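Local coordinates for protein putative polysaccharide deacetylase (Bdellovibrio bacteriovorus HD100, PDB 5JP6) that probably removes acetyl groups from peptidoglycan as a zinc-binding member of carbohydrate esterase family 4, at residues V172-D177 against M199-G204; N195-F200 against D220-G225. The protein carries 1 engineered substitution. All blocks are in the same frame, centred on the assembly; numbering follows the deposited sequence. Where two conformers were deposited one is given.

Contact 1 (V172-D177 against M199-G204); sequences VLTFDD and MFFATG. With ZN (zinc ion), chain B.
F175 and F200 lie side by side on one face of the sheet, their rings nearly parallel (20°) but slid so far that they barely overlap. CD2 of F175 sits over the rim of one F200 face, and CB of F175 meets CD2 of F200 at 3.7 Å. On the other face, T174 CB comes at the edge of the F201 ring, 3.9 Å from CE1, while V172 CG1 reaches M199 SD at 3.6 Å. With CG of M199 beside its backbone N and the chain extended at chi2 (178°), SD is carried to V172; the bend at chi3 turns only the terminal methyl. The two strands run parallel, with M199 N bonded to L173 O, F175 N to M199 O and F201 N to F175 O. This is a beta-alpha-beta crossover, in which helix 183-193 links the strands and packs on the F175 and F200 side. The last rung, D177 N to F201 O at 3.0 Å, fixes the backbone just past the strand, where D177 OD2 binds zinc at 2.4 Å. H227 and Y280 complete the site seen here. D176 OD1 rests 3.4 Å from F201 CB, its carboxylate steeply turned against the ring, and is held by a salt bridge to R277, which also makes a cation-pi contact with F201. D176 binds zinc in another structure of this protein, but here its OD2 stays 3.8 Å from the zinc ion.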
loop_
_atom_site.group_PDB
_atom_site.type_symbol
_atom_site.label_atom_id
_atom_site.label_comp_id
_atom_site.label_asym_id
_atom_site.label_seq_id
_atom_site.Cartn_x
_atom_site.Cartn_y
_atom_site.Cartn_z
ATOM N N VAL A 172 3.784 13.636 6.709
ATOM C CA VAL A 172 3.562 13.383 5.291
ATOM C C VAL A 172 3.021 11.966 5.187
ATOM O O VAL A 172 3.637 11.023 5.664
ATOM C CB VAL A 172 4.871 13.487 4.480
ATOM C CG1 VAL A 172 4.635 13.291 2.994
ATOM C CG2 VAL A 172 5.580 14.785 4.715
ATOM N N LEU A 173 1.845 11.855 4.606
ATOM C CA LEU A 173 1.226 10.568 4.484
ATOM C C LEU A 173 1.565 9.915 3.145
ATOM O O LEU A 173 1.358 10.522 2.077
ATOM C CB LEU A 173 -0.283 10.713 4.606
ATOM C CG LEU A 173 -0.780 11.388 5.894
ATOM C CD1 LEU A 173 -2.281 11.337 5.930
ATOM C CD2 LEU A 173 -0.153 10.782 7.162
ATOM N N THR A 174 2.134 8.713 3.193
ATOM C CA THR A 174 2.562 8.023 2.006
ATOM C C THR A 174 2.003 6.625 1.914
ATOM O O THR A 174 1.844 5.925 2.926
ATOM C CB THR A 174 4.101 8.059 1.843
ATOM O OG1 THR A 174 4.730 7.106 2.724
ATOM C CG2 THR A 174 4.673 9.427 2.071
ATOM N N PHE A 175 1.667 6.249 0.687
ATOM C CA PHE A 175 0.963 4.995 0.433
ATOM C C PHE A 175 1.674 4.228 -0.671
ATOM O O PHE A 175 1.780 4.716 -1.799
ATOM C CB PHE A 175 -0.480 5.273 -0.010
ATOM C CG PHE A 175 -1.328 5.891 1.076
ATOM C CD1 PHE A 175 -1.980 5.107 1.991
ATOM C CD2 PHE A 175 -1.430 7.258 1.174
ATOM C CE1 PHE A 175 -2.723 5.680 3.006
ATOM C CE2 PHE A 175 -2.177 7.843 2.186
ATOM C CZ PHE A 175 -2.814 7.039 3.109
ATOM N N ASP A 176 2.119 3.022 -0.330
ATOM C CA ASP A 176 2.805 2.136 -1.287
ATOM C C ASP A 176 1.932 1.042 -1.857
ATOM O O ASP A 176 1.068 0.513 -1.149
ATOM C CB ASP A 176 3.977 1.433 -0.585
ATOM C CG ASP A 176 5.164 2.310 -0.356
ATOM O OD1 ASP A 176 5.124 3.533 -0.630
ATOM O OD2 ASP A 176 6.195 1.753 0.106
ATOM N N ASP A 177 2.260 0.694 -3.094
ATOM C CA ASP A 177 1.873 -0.547 -3.774
ATOM C C ASP A 177 0.534 -0.600 -4.447
ATOM O O ASP A 177 0.199 -1.610 -5.051
ATOM C CB ASP A 177 2.074 -1.728 -2.846
ATOM C CG ASP A 177 3.511 -1.922 -2.547
ATOM O OD1 ASP A 177 4.342 -1.524 -3.404
ATOM O OD2 ASP A 177 3.843 -2.413 -1.510
ATOM N N MET A 199 1.171 11.288 -0.726
ATOM C CA MET A 199 2.084 10.853 -1.738
ATOM C C MET A 199 1.768 9.330 -1.982
ATOM O O MET A 199 1.747 8.535 -1.023
ATOM C CB MET A 199 3.554 11.078 -1.351
ATOM C CG MET A 199 3.906 12.470 -0.926
ATOM S SD MET A 199 5.613 12.590 -0.449
ATOM C CE MET A 199 6.390 12.677 -2.062
ATOM N N PHE A 200 1.584 8.928 -3.239
ATOM C CA PHE A 200 1.372 7.536 -3.590
ATOM C C PHE A 200 2.540 7.013 -4.397
ATOM O O PHE A 200 2.896 7.581 -5.427
ATOM C CB PHE A 200 0.066 7.362 -4.378
ATOM C CG PHE A 200 -1.173 7.644 -3.578
ATOM C CD1 PHE A 200 -1.545 8.931 -3.274
ATOM C CD2 PHE A 200 -1.951 6.590 -3.082
ATOM C CE1 PHE A 200 -2.676 9.191 -2.493
ATOM C CE2 PHE A 200 -3.071 6.842 -2.317
ATOM C CZ PHE A 200 -3.432 8.143 -2.013
ATOM N N PHE A 201 3.148 5.945 -3.893
ATOM C CA PHE A 201 4.239 5.269 -4.574
ATOM C C PHE A 201 3.655 3.985 -5.167
ATOM O O PHE A 201 3.612 2.930 -4.552
ATOM C CB PHE A 201 5.417 5.015 -3.632
ATOM C CG PHE A 201 6.047 6.277 -3.123
ATOM C CD1 PHE A 201 5.564 6.881 -1.974
ATOM C CD2 PHE A 201 7.106 6.871 -3.782
ATOM C CE1 PHE A 201 6.112 8.061 -1.505
ATOM C CE2 PHE A 201 7.668 8.050 -3.308
ATOM C CZ PHE A 201 7.167 8.649 -2.176
ATOM N N ALA A 202 3.168 4.133 -6.389
ATOM C CA ALA A 202 2.410 3.095 -7.055
ATOM C C ALA A 202 3.328 2.036 -7.619
ATOM O O ALA A 202 4.464 2.333 -7.964
ATOM C CB ALA A 202 1.585 3.724 -8.175
ATOM N N THR A 203 2.836 0.804 -7.742
ATOM C CA THR A 203 3.635 -0.194 -8.391
ATOM C C THR A 203 3.045 -0.518 -9.765
ATOM O O THR A 203 1.817 -0.399 -9.984
ATOM C CB THR A 203 3.724 -1.416 -7.473
ATOM O OG1 THR A 203 4.953 -2.104 -7.694
ATOM C CG2 THR A 203 2.417 -2.258 -7.628
ATOM N N GLY A 204 3.926 -0.892 -10.695
ATOM C CA GLY A 204 3.522 -1.164 -12.063
ATOM C C GLY A 204 2.369 -2.138 -12.199
ATOM O O GLY A 204 1.434 -1.883 -12.967
HETATM ZN ZN ZN B . 6.150 -1.872 -1.090
#

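Contact 2 (N195-F200 against D220-G225); sequences NAKAMF and DGHVIG
F200 O receives the N-H of G225 at 2.8 Å and also a CA-H contact from I224 CA at 3.3 Å, so the carbonyl has one hydrogen bond and a weaker CA-H contact from successive residues of the second strand. The amide of the same phenylalanine gives a straighter bond (166°) to V223 O, which lies at the edge of the F200 ring, in its plane. V223 N in turn bonds A198 O, and the chains proceed in parallel with M199 opposite V223 and F200 opposite I224. The imidazole of H222 supplies the next link: ND1 accepts the A198 N-H at 3.0 Å, with the donor tilted 20° from the ring plane. A196 O lies at the ring's edge, 3.5 Å from CE1. Both faces of the imidazole are occupied: the F200 edge points at one, CE1 of F200 lying 3.7 Å from H222 CG, and D220 O is over the other. With CG of H222 beside its own backbone N (chi1 -56°), the ring projects back along 195-200. The K197 side chain, bent at chi2 and chi4, brings CE to 3.6 Å from D220 O, next to G221, whose positive phi closes helix 211-219 in a Schellman motif. L188 and L191 of helix 183-193 pack on H222, V217 of helix 211-219 touches both F200 and I224, and L361 of strand 358-364 lies against M199 and V223.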
loop_
_atom_site.group_PDB
_atom_site.type_symbol
_atom_site.label_atom_id
_atom_site.label_comp_id
_atom_site.label_asym_id
_atom_site.label_seq_id
_atom_site.Cartn_x
_atom_site.Cartn_y
_atom_site.Cartn_z
ATOM N N ASN A 195 -9.442 17.580 3.443
ATOM C CA ASN A 195 -8.475 18.388 2.665
ATOM C C ASN A 195 -7.041 17.936 2.845
ATOM O O ASN A 195 -6.147 18.738 2.726
ATOM C CB ASN A 195 -8.613 19.870 2.976
ATOM C CG ASN A 195 -7.824 20.749 2.043
ATOM O OD1 ASN A 195 -7.878 20.573 0.827
ATOM N ND2 ASN A 195 -7.064 21.693 2.598
ATOM N N ALA A 196 -6.835 16.645 3.110
ATOM C CA ALA A 196 -5.492 16.102 3.218
ATOM C C ALA A 196 -4.986 15.644 1.863
ATOM O O ALA A 196 -5.724 15.012 1.100
ATOM C CB ALA A 196 -5.427 14.937 4.193
ATOM N N LYS A 197 -3.714 15.931 1.585
ATOM C CA LYS A 197 -3.067 15.427 0.372
ATOM C C LYS A 197 -2.028 14.412 0.817
ATOM O O LYS A 197 -1.540 14.461 1.939
ATOM C CB LYS A 197 -2.410 16.570 -0.400
ATOM C CG LYS A 197 -3.380 17.663 -0.805
ATOM C CD LYS A 197 -4.440 17.161 -1.767
ATOM C CE LYS A 197 -5.332 18.306 -2.258
ATOM N NZ LYS A 197 -6.095 18.978 -1.144
ATOM N N ALA A 198 -1.664 13.521 -0.094
ATOM C CA ALA A 198 -0.742 12.422 0.204
ATOM C C ALA A 198 0.136 12.095 -0.990
ATOM O O ALA A 198 -0.108 12.552 -2.097
ATOM C CB ALA A 198 -1.542 11.180 0.624
ATOM N N MET A 199 1.171 11.288 -0.726
ATOM C CA MET A 199 2.084 10.853 -1.738
ATOM C C MET A 199 1.768 9.330 -1.982
ATOM O O MET A 199 1.747 8.535 -1.023
ATOM C CB MET A 199 3.554 11.078 -1.351
ATOM C CG MET A 199 3.906 12.470 -0.926
ATOM S SD MET A 199 5.613 12.590 -0.449
ATOM C CE MET A 199 6.390 12.677 -2.062
ATOM N N PHE A 200 1.584 8.928 -3.239
ATOM C CA PHE A 200 1.372 7.536 -3.590
ATOM C C PHE A 200 2.540 7.013 -4.397
ATOM O O PHE A 200 2.896 7.581 -5.427
ATOM C CB PHE A 200 0.066 7.362 -4.378
ATOM C CG PHE A 200 -1.173 7.644 -3.578
ATOM C CD1 PHE A 200 -1.545 8.931 -3.274
ATOM C CD2 PHE A 200 -1.951 6.590 -3.082
ATOM C CE1 PHE A 200 -2.676 9.191 -2.493
ATOM C CE2 PHE A 200 -3.071 6.842 -2.317
ATOM C CZ PHE A 200 -3.432 8.143 -2.013
ATOM N N ASP A 220 -7.467 14.019 -7.598
ATOM C CA ASP A 220 -7.646 14.512 -6.243
ATOM C C ASP A 220 -6.430 15.312 -5.755
ATOM O O ASP A 220 -6.412 15.732 -4.609
ATOM C CB ASP A 220 -8.037 13.396 -5.250
ATOM C CG ASP A 220 -9.539 13.047 -5.279
ATOM O OD1 ASP A 220 -10.293 13.584 -6.156
ATOM O OD2 ASP A 220 -9.930 12.198 -4.438
ATOM N N GLY A 221 -5.429 15.537 -6.617
ATOM C CA GLY A 221 -4.319 16.456 -6.309
ATOM C C GLY A 221 -3.130 15.849 -5.590
ATOM O O GLY A 221 -2.225 16.558 -5.172
ATOM N N HIS A 222 -3.091 14.524 -5.513
ATOM C CA HIS A 222 -2.022 13.868 -4.788
ATOM C C HIS A 222 -0.762 13.745 -5.650
ATOM O O HIS A 222 -0.807 13.835 -6.878
ATOM C CB HIS A 222 -2.495 12.500 -4.319
ATOM C CG HIS A 222 -3.726 12.558 -3.484
ATOM N ND1 HIS A 222 -3.766 13.146 -2.244
ATOM C CD2 HIS A 222 -4.981 12.135 -3.748
ATOM C CE1 HIS A 222 -4.998 13.061 -1.765
ATOM N NE2 HIS A 222 -5.746 12.439 -2.657
ATOM N N VAL A 223 0.349 13.542 -4.973
ATOM C CA VAL A 223 1.624 13.217 -5.624
ATOM C C VAL A 223 1.621 11.728 -5.946
ATOM O O VAL A 223 1.197 10.907 -5.131
ATOM C CB VAL A 223 2.831 13.666 -4.776
ATOM C CG1 VAL A 223 4.085 12.943 -5.199
ATOM C CG2 VAL A 223 2.977 15.166 -4.864
ATOM N N ILE A 224 2.075 11.384 -7.149
ATOM C CA ILE A 224 2.157 10.002 -7.590
ATOM C C ILE A 224 3.521 9.716 -8.207
ATOM O O ILE A 224 3.841 10.238 -9.259
ATOM C CB ILE A 224 1.053 9.634 -8.577
ATOM C CG1 ILE A 224 -0.318 10.043 -8.055
ATOM C CG2 ILE A 224 1.103 8.133 -8.895
ATOM C CD1 ILE A 224 -1.419 9.840 -9.090
ATOM N N GLY A 225 4.291 8.877 -7.499
ATOM C CA GLY A 225 5.525 8.307 -8.000
ATOM C C GLY A 225 5.408 6.805 -8.059
ATOM O O GLY A 225 4.329 6.262 -8.282
#

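Overall arrangement
Strand 199-202 serves both contacts, pairing with 170-176 along one edge and with 223-227 along the other, so M199 and F200 belong to both. A202 N, probably hydrogen-bonded to G225 O, carries the second pairing onward. Both contacts are largely buried, but the centre of contact 1 lies about 6 Å from that of the chain and the centre of contact 2 about 14 Å, where K197 and D220 are partly exposed and G221 is exposed. Their chemistry follows this position: contact 1 runs from aromatic packing to acidic side chains at the zinc site, whereas contact 2, toward the opposite, N-terminal ends of its strands, adds a histidine-to-backbone bond to its sheet pairing and borders the turn that ends helix 211-219.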